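PDB 3EGO: 2-dehydropantoate 2-reductase from Bacillus subtilis, which probably catalyses the NADPH-dependent reduction of ketopantoate to pantoic acid, a step in the biosynthesis of pantothenate. Local coordinates for residues N100-I105 / R176-K181; S116-I121 / I142-F147. All coordinates share one frame; numbering follows the deposited sequence.

Contact 1 (N100-I105 / R176-K181)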
loop_
_atom_site.group_PDB
_atom_site.type_symbol
_atom_site.label_atom_id
_atom_site.label_comp_id
_atom_site.label_asym_id
_atom_site.label_seq_id
_atom_site.Cartn_x
_atom_site.Cartn_y
_atom_site.Cartn_z
ATOM N N ASN A 100 -12.740 -19.510 1.008
ATOM C CA ASN A 100 -11.737 -18.930 0.114
ATOM C C ASN A 100 -10.392 -18.987 0.811
ATOM O O ASN A 100 -10.329 -18.894 2.041
ATOM C CB ASN A 100 -12.063 -17.473 -0.224
ATOM C CG ASN A 100 -13.301 -17.337 -1.084
ATOM O OD1 ASN A 100 -13.554 -18.155 -1.970
ATOM N ND2 ASN A 100 -14.080 -16.275 -0.837
ATOM N N GLY A 101 -9.322 -19.144 0.039
ATOM C CA GLY A 101 -8.004 -19.269 0.638
ATOM C C GLY A 101 -7.747 -20.683 1.122
ATOM O O GLY A 101 -8.544 -21.583 0.855
ATOM N N MET A 102 -6.630 -20.870 1.822
ATOM C CA MET A 102 -6.218 -22.190 2.300
ATOM C C MET A 102 -5.809 -22.177 3.768
ATOM O O MET A 102 -5.324 -23.180 4.261
ATOM C CB MET A 102 -5.085 -22.774 1.421
ATOM C CG MET A 102 -5.545 -23.319 0.024
ATOM S SD MET A 102 -4.266 -23.979 -1.110
ATOM C CE MET A 102 -4.067 -25.574 -0.298
ATOM N N GLY A 103 -6.047 -21.068 4.480
ATOM C CA GLY A 103 -5.745 -20.984 5.919
ATOM C C GLY A 103 -6.478 -22.044 6.733
ATOM O O GLY A 103 -5.994 -22.485 7.788
ATOM N N HIS A 104 -7.640 -22.483 6.246
ATOM C CA HIS A 104 -8.407 -23.513 6.967
ATOM C C HIS A 104 -7.745 -24.871 6.860
ATOM O O HIS A 104 -7.971 -25.752 7.694
ATOM C CB HIS A 104 -9.868 -23.599 6.497
ATOM C CG HIS A 104 -10.033 -23.949 5.048
ATOM N ND1 HIS A 104 -9.496 -23.187 4.032
ATOM C CD2 HIS A 104 -10.734 -24.936 4.443
ATOM C CE1 HIS A 104 -9.832 -23.704 2.865
ATOM N NE2 HIS A 104 -10.588 -24.764 3.086
ATOM N N ILE A 105 -6.930 -25.023 5.829
ATOM C CA ILE A 105 -6.240 -26.284 5.563
ATOM C C ILE A 105 -5.277 -26.603 6.705
ATOM O O ILE A 105 -5.160 -27.750 7.107
ATOM C CB ILE A 105 -5.501 -26.230 4.218
ATOM C CG1 ILE A 105 -6.510 -26.095 3.068
ATOM C CG2 ILE A 105 -4.624 -27.449 4.047
ATOM C CD1 ILE A 105 -7.590 -27.208 3.054
ATOM N N ARG A 176 -4.363 -30.176 -5.528
ATOM C CA ARG A 176 -4.328 -29.535 -6.821
ATOM C C ARG A 176 -5.521 -28.595 -7.042
ATOM O O ARG A 176 -5.396 -27.483 -7.627
ATOM C CB ARG A 176 -4.329 -30.608 -7.918
ATOM C CG ARG A 176 -4.241 -30.007 -9.300
ATOM C CD ARG A 176 -4.109 -31.093 -10.371
ATOM N NE ARG A 176 -2.960 -31.963 -10.114
ATOM C CZ ARG A 176 -2.703 -33.085 -10.780
ATOM N NH1 ARG A 176 -3.521 -33.491 -11.747
ATOM N NH2 ARG A 176 -1.631 -33.808 -10.469
ATOM N N LEU A 177 -6.693 -29.060 -6.618
ATOM C CA LEU A 177 -7.918 -28.256 -6.785
ATOM C C LEU A 177 -7.762 -26.852 -6.132
ATOM O O LEU A 177 -7.935 -25.798 -6.781
ATOM C CB LEU A 177 -9.111 -29.024 -6.174
ATOM C CG LEU A 177 -10.450 -28.288 -6.378
ATOM C CD1 LEU A 177 -10.691 -27.889 -7.833
ATOM C CD2 LEU A 177 -11.571 -29.144 -5.846
ATOM N N LEU A 178 -7.446 -26.866 -4.860
ATOM C CA LEU A 178 -7.357 -25.637 -4.029
ATOM C C LEU A 178 -6.202 -24.721 -4.391
ATOM O O LEU A 178 -6.345 -23.487 -4.442
ATOM C CB LEU A 178 -7.297 -25.985 -2.532
ATOM C CG LEU A 178 -8.427 -26.787 -1.855
ATOM C CD1 LEU A 178 -8.647 -26.437 -0.400
ATOM C CD2 LEU A 178 -9.716 -26.700 -2.580
ATOM N N THR A 179 -5.035 -25.316 -4.636
ATOM C CA THR A 179 -3.859 -24.504 -4.925
ATOM C C THR A 179 -4.065 -23.895 -6.261
ATOM O O THR A 179 -3.578 -22.829 -6.529
ATOM C CB THR A 179 -2.532 -25.331 -4.989
ATOM O OG1 THR A 179 -2.651 -26.366 -5.989
ATOM C CG2 THR A 179 -2.217 -25.909 -3.646
ATOM N N GLY A 180 -4.814 -24.567 -7.118
ATOM C CA GLY A 180 -4.983 -24.053 -8.469
ATOM C C GLY A 180 -5.770 -22.763 -8.475
ATOM O O GLY A 180 -5.636 -21.927 -9.368
ATOM N N LYS A 181 -6.632 -22.603 -7.487
ATOM C CA LYS A 181 -7.384 -21.352 -7.353
ATOM C C LYS A 181 -6.559 -20.353 -6.514
ATOM O O LYS A 181 -6.567 -19.156 -6.774
ATOM C CB LYS A 181 -8.738 -21.643 -6.699
ATOM C CG LYS A 181 -9.609 -20.391 -6.399
ATOM C CD LYS A 181 -11.036 -20.785 -5.944
ATOM C CE LYS A 181 -11.648 -19.697 -5.053
ATOM N NZ LYS A 181 -11.470 -18.344 -5.665
#

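Contact 2 (S116-I121 / I142-F147)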
loop_
_atom_site.group_PDB
_atom_site.type_symbol
_atom_site.label_atom_id
_atom_site.label_comp_id
_atom_site.label_asym_id
_atom_site.label_seq_id
_atom_site.Cartn_x
_atom_site.Cartn_y
_atom_site.Cartn_z
ATOM N N SER A 116 -16.429 -36.720 8.440
ATOM C CA SER A 116 -15.868 -36.896 7.103
ATOM C C SER A 116 -15.681 -35.523 6.491
ATOM O O SER A 116 -16.649 -34.809 6.281
ATOM C CB SER A 116 -16.804 -37.703 6.198
ATOM O OG SER A 116 -17.057 -39.012 6.707
ATOM N N ILE A 117 -14.449 -35.188 6.140
ATOM C CA ILE A 117 -14.129 -33.850 5.685
ATOM C C ILE A 117 -13.907 -33.788 4.204
ATOM O O ILE A 117 -13.111 -34.551 3.646
ATOM C CB ILE A 117 -12.890 -33.303 6.370
ATOM C CG1 ILE A 117 -13.021 -33.438 7.885
ATOM C CG2 ILE A 117 -12.667 -31.815 5.969
ATOM C CD1 ILE A 117 -14.249 -32.754 8.461
ATOM N N TYR A 118 -14.609 -32.834 3.588
ATOM C CA TYR A 118 -14.505 -32.540 2.183
ATOM C C TYR A 118 -14.178 -31.065 2.032
ATOM O O TYR A 118 -14.547 -30.229 2.872
ATOM C CB TYR A 118 -15.815 -32.891 1.455
ATOM C CG TYR A 118 -16.220 -34.328 1.747
ATOM C CD1 TYR A 118 -15.680 -35.398 1.017
ATOM C CD2 TYR A 118 -17.078 -34.617 2.793
ATOM C CE1 TYR A 118 -16.027 -36.725 1.333
ATOM C CE2 TYR A 118 -17.430 -35.928 3.111
ATOM C CZ TYR A 118 -16.904 -36.977 2.377
ATOM O OH TYR A 118 -17.272 -38.263 2.732
ATOM N N VAL A 119 -13.559 -30.764 0.915
ATOM C CA VAL A 119 -13.021 -29.455 0.650
ATOM C C VAL A 119 -13.370 -29.118 -0.808
ATOM O O VAL A 119 -13.345 -29.998 -1.653
ATOM C CB VAL A 119 -11.492 -29.641 0.944
ATOM C CG1 VAL A 119 -10.586 -29.630 -0.278
ATOM C CG2 VAL A 119 -11.014 -28.977 2.292
ATOM N N GLY A 120 -13.724 -27.868 -1.109
ATOM C CA GLY A 120 -14.069 -27.502 -2.488
ATOM C C GLY A 120 -13.957 -26.033 -2.813
ATOM O O GLY A 120 -13.696 -25.218 -1.941
ATOM N N ILE A 121 -14.121 -25.708 -4.079
ATOM C CA ILE A 121 -14.084 -24.338 -4.501
ATOM C C ILE A 121 -15.372 -24.002 -5.220
ATOM O O ILE A 121 -16.029 -24.864 -5.821
ATOM C CB ILE A 121 -12.901 -24.044 -5.420
ATOM C CG1 ILE A 121 -12.974 -24.912 -6.680
ATOM C CG2 ILE A 121 -11.564 -24.278 -4.656
ATOM C CD1 ILE A 121 -11.866 -24.550 -7.666
ATOM N N ILE A 142 -19.552 -25.893 -8.592
ATOM C CA ILE A 142 -18.797 -26.195 -7.393
ATOM C C ILE A 142 -17.994 -27.435 -7.688
ATOM O O ILE A 142 -18.494 -28.372 -8.321
ATOM C CB ILE A 142 -19.710 -26.429 -6.190
ATOM C CG1 ILE A 142 -20.308 -25.072 -5.736
ATOM C CG2 ILE A 142 -18.944 -27.112 -5.013
ATOM C CD1 ILE A 142 -21.375 -25.238 -4.540
ATOM N N LYS A 143 -16.738 -27.439 -7.266
ATOM C CA LYS A 143 -15.895 -28.641 -7.383
ATOM C C LYS A 143 -15.407 -29.045 -6.007
ATOM O O LYS A 143 -15.025 -28.210 -5.180
ATOM C CB LYS A 143 -14.710 -28.362 -8.328
ATOM C CG LYS A 143 -15.125 -28.100 -9.782
ATOM C CD LYS A 143 -13.970 -27.581 -10.605
ATOM C CE LYS A 143 -14.244 -27.686 -12.114
ATOM N NZ LYS A 143 -13.575 -26.584 -12.850
ATOM N N TRP A 144 -15.434 -30.335 -5.719
ATOM C CA TRP A 144 -15.085 -30.780 -4.378
ATOM C C TRP A 144 -14.203 -32.040 -4.439
ATOM O O TRP A 144 -14.160 -32.716 -5.477
ATOM C CB TRP A 144 -16.328 -31.067 -3.533
ATOM C CG TRP A 144 -17.139 -32.157 -4.107
ATOM C CD1 TRP A 144 -18.010 -32.074 -5.169
ATOM C CD2 TRP A 144 -17.146 -33.522 -3.675
ATOM N NE1 TRP A 144 -18.550 -33.319 -5.425
ATOM C CE2 TRP A 144 -18.051 -34.222 -4.510
ATOM C CE3 TRP A 144 -16.472 -34.217 -2.654
ATOM C CZ2 TRP A 144 -18.282 -35.625 -4.384
ATOM C CZ3 TRP A 144 -16.710 -35.610 -2.509
ATOM C CH2 TRP A 144 -17.614 -36.292 -3.380
ATOM N N SER A 145 -13.522 -32.323 -3.324
ATOM C CA SER A 145 -12.626 -33.481 -3.190
ATOM C C SER A 145 -12.755 -33.992 -1.781
ATOM O O SER A 145 -13.175 -33.233 -0.900
ATOM C CB SER A 145 -11.186 -33.045 -3.384
ATOM O OG SER A 145 -11.018 -32.415 -4.638
ATOM N N ALA A 146 -12.383 -35.254 -1.530
ATOM C CA ALA A 146 -12.235 -35.757 -0.164
ATOM C C ALA A 146 -10.964 -35.231 0.512
ATOM O O ALA A 146 -9.893 -35.179 -0.091
ATOM C CB ALA A 146 -12.191 -37.370 -0.144
ATOM N N PHE A 147 -11.059 -34.861 1.768
ATOM C CA PHE A 147 -9.849 -34.411 2.461
ATOM C C PHE A 147 -9.438 -35.554 3.391
ATOM O O PHE A 147 -10.259 -36.151 4.089
ATOM C CB PHE A 147 -10.082 -33.102 3.224
ATOM C CG PHE A 147 -8.866 -32.561 3.944
ATOM C CD1 PHE A 147 -7.925 -31.777 3.288
ATOM C CD2 PHE A 147 -8.684 -32.807 5.290
ATOM C CE1 PHE A 147 -6.812 -31.250 3.984
ATOM C CE2 PHE A 147 -7.569 -32.295 5.967
ATOM C CZ PHE A 147 -6.641 -31.525 5.309
HETATM O O HOH W 1 -11.802 -36.562 6.544
#

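Contact 1 (N100-I105 / R176-K181)
Met-102 reaches helix 174-195 because CG sits beside its own backbone N (chi1 -75°), the chain then runs straight, and a bend at chi3 (78°) turns the methyl along the surface of the helix. There SD lies 3.8 Å from Thr-179 CG2, while CE comes within 3.9 Å of Leu-178 CB. The thioether thus rests across two successive residues of one turn, with Trp-174 and Leu-182 of the same helix also touching it. Leu-178, whose CG likewise stands beside its backbone N, offers CB to the thioether and CD1 to Ile-105 CD1, 3.7 Å off. That isoleucine methyl also lies over one face of the His-104 ring, shifted to its rim; His-104 NE2 is a looser 4.3 Å from Leu-178 CD1, and Gly-101 O meets the ring at its edge, in plane. With Met-102 cut back to an alanine, a gap would probably open beside Leu-178 CB, and Thr-179 CG2 would lose its sulfur neighbour. At the other end of the contact Lys-181 extends until its last torsion turns NZ, and its CE stops 3.9 Å from Asn-100 OD1. Lys-181 is probably the proton donor, and Asn-100 probably binds both NADP(+) and substrate. Their polar ends have other partners: Lys-181 NZ is hydrogen-bonded to Asn-185 OD1, and Asn-100 ND2 to Glu-260 OE2. The example illustrates how an active site can be bordered by apolar contacts: no hydrogen bond joins the two segments directly, Met-102 and Ile-105 meet the helix through apolar contacts, and Asn-100 and Lys-181, both probably part of the site, come close without bonding to each other.

Contact 2 (S116-I121 / I142-F147)
Tyr-118 and Trp-144 lie side by side on one face of an antiparallel beta ladder, part of the mixed sheet of the Rossmann-type N-terminal domain. The bump here is the indole: its edge is directed at the tyrosine face in an offset edge-to-face pair, planes at 79°, with Trp-144 CZ3 3.7 Å from Tyr-118 CD1. A first torsion that sets Trp-144 CG between backbone N and carbonyl carbon (chi1 62°) stands the indole beside Tyr-118. The hollow is Gly-120, directly across from Trp-144. The strands close in so far that Gly-120 CA and Trp-144 CA are 3.9 Å apart and Gly-120 CA is only 2.9 Å from Lys-143 O, leaving no room for a side-chain carbon. Ala-146 presents only a methyl, and its CA fits against Tyr-118 CD1.

The face carrying Val-119, Ser-145 and Ile-121 is met by helix 174-195, where Leu-178 packs on Val-119, and Leu-177 on Ile-121 and Ser-145; Ile-105 and Leu-108 of helix 103-109 also pack on Val-119. Farther along, Phe-147 CB meets Ile-117 CG2 at 4.0 Å, the two side chains pointing the same way, and Leu-108 touches both. Paired backbone bonds link Val-119 with Ser-145 and Ile-121 with Lys-143, with Ser-145 N 2.9 Å from Val-119 O. Lys-143 NZ forms a salt bridge with Glu-123. Beyond these pairs Phe-147 N donates to Ile-117 O across 2.8 Å, and a water completes that end of the ladder, accepting from Ile-117 N at 3.0 Å and donating to Phe-147 O at 2.9 Å.

From the N terminus, the Rossmann-type strands lead to 100-105, the first half of contact 1. Helix 103-109 then gives way to strand 116-128, where 116-121 starts contact 2. A run through strand 133-138 returns as strand 142-146 and closes this shorter loop. Only later, after strand 168-170, does helix 174-195 arrive and 176-181 complete contact 1, so the loop of contact 2 lies wholly within that of contact 1 and the two do not cross. Contact 2 joins neighbouring strands of one sheet; contact 1 ties the N-terminal part to the helix of the C-terminal family region. Leu-178 links both, its CD2 3.7 Å from Ile-121 CG2; Leu-177 reaches contact 2 alone.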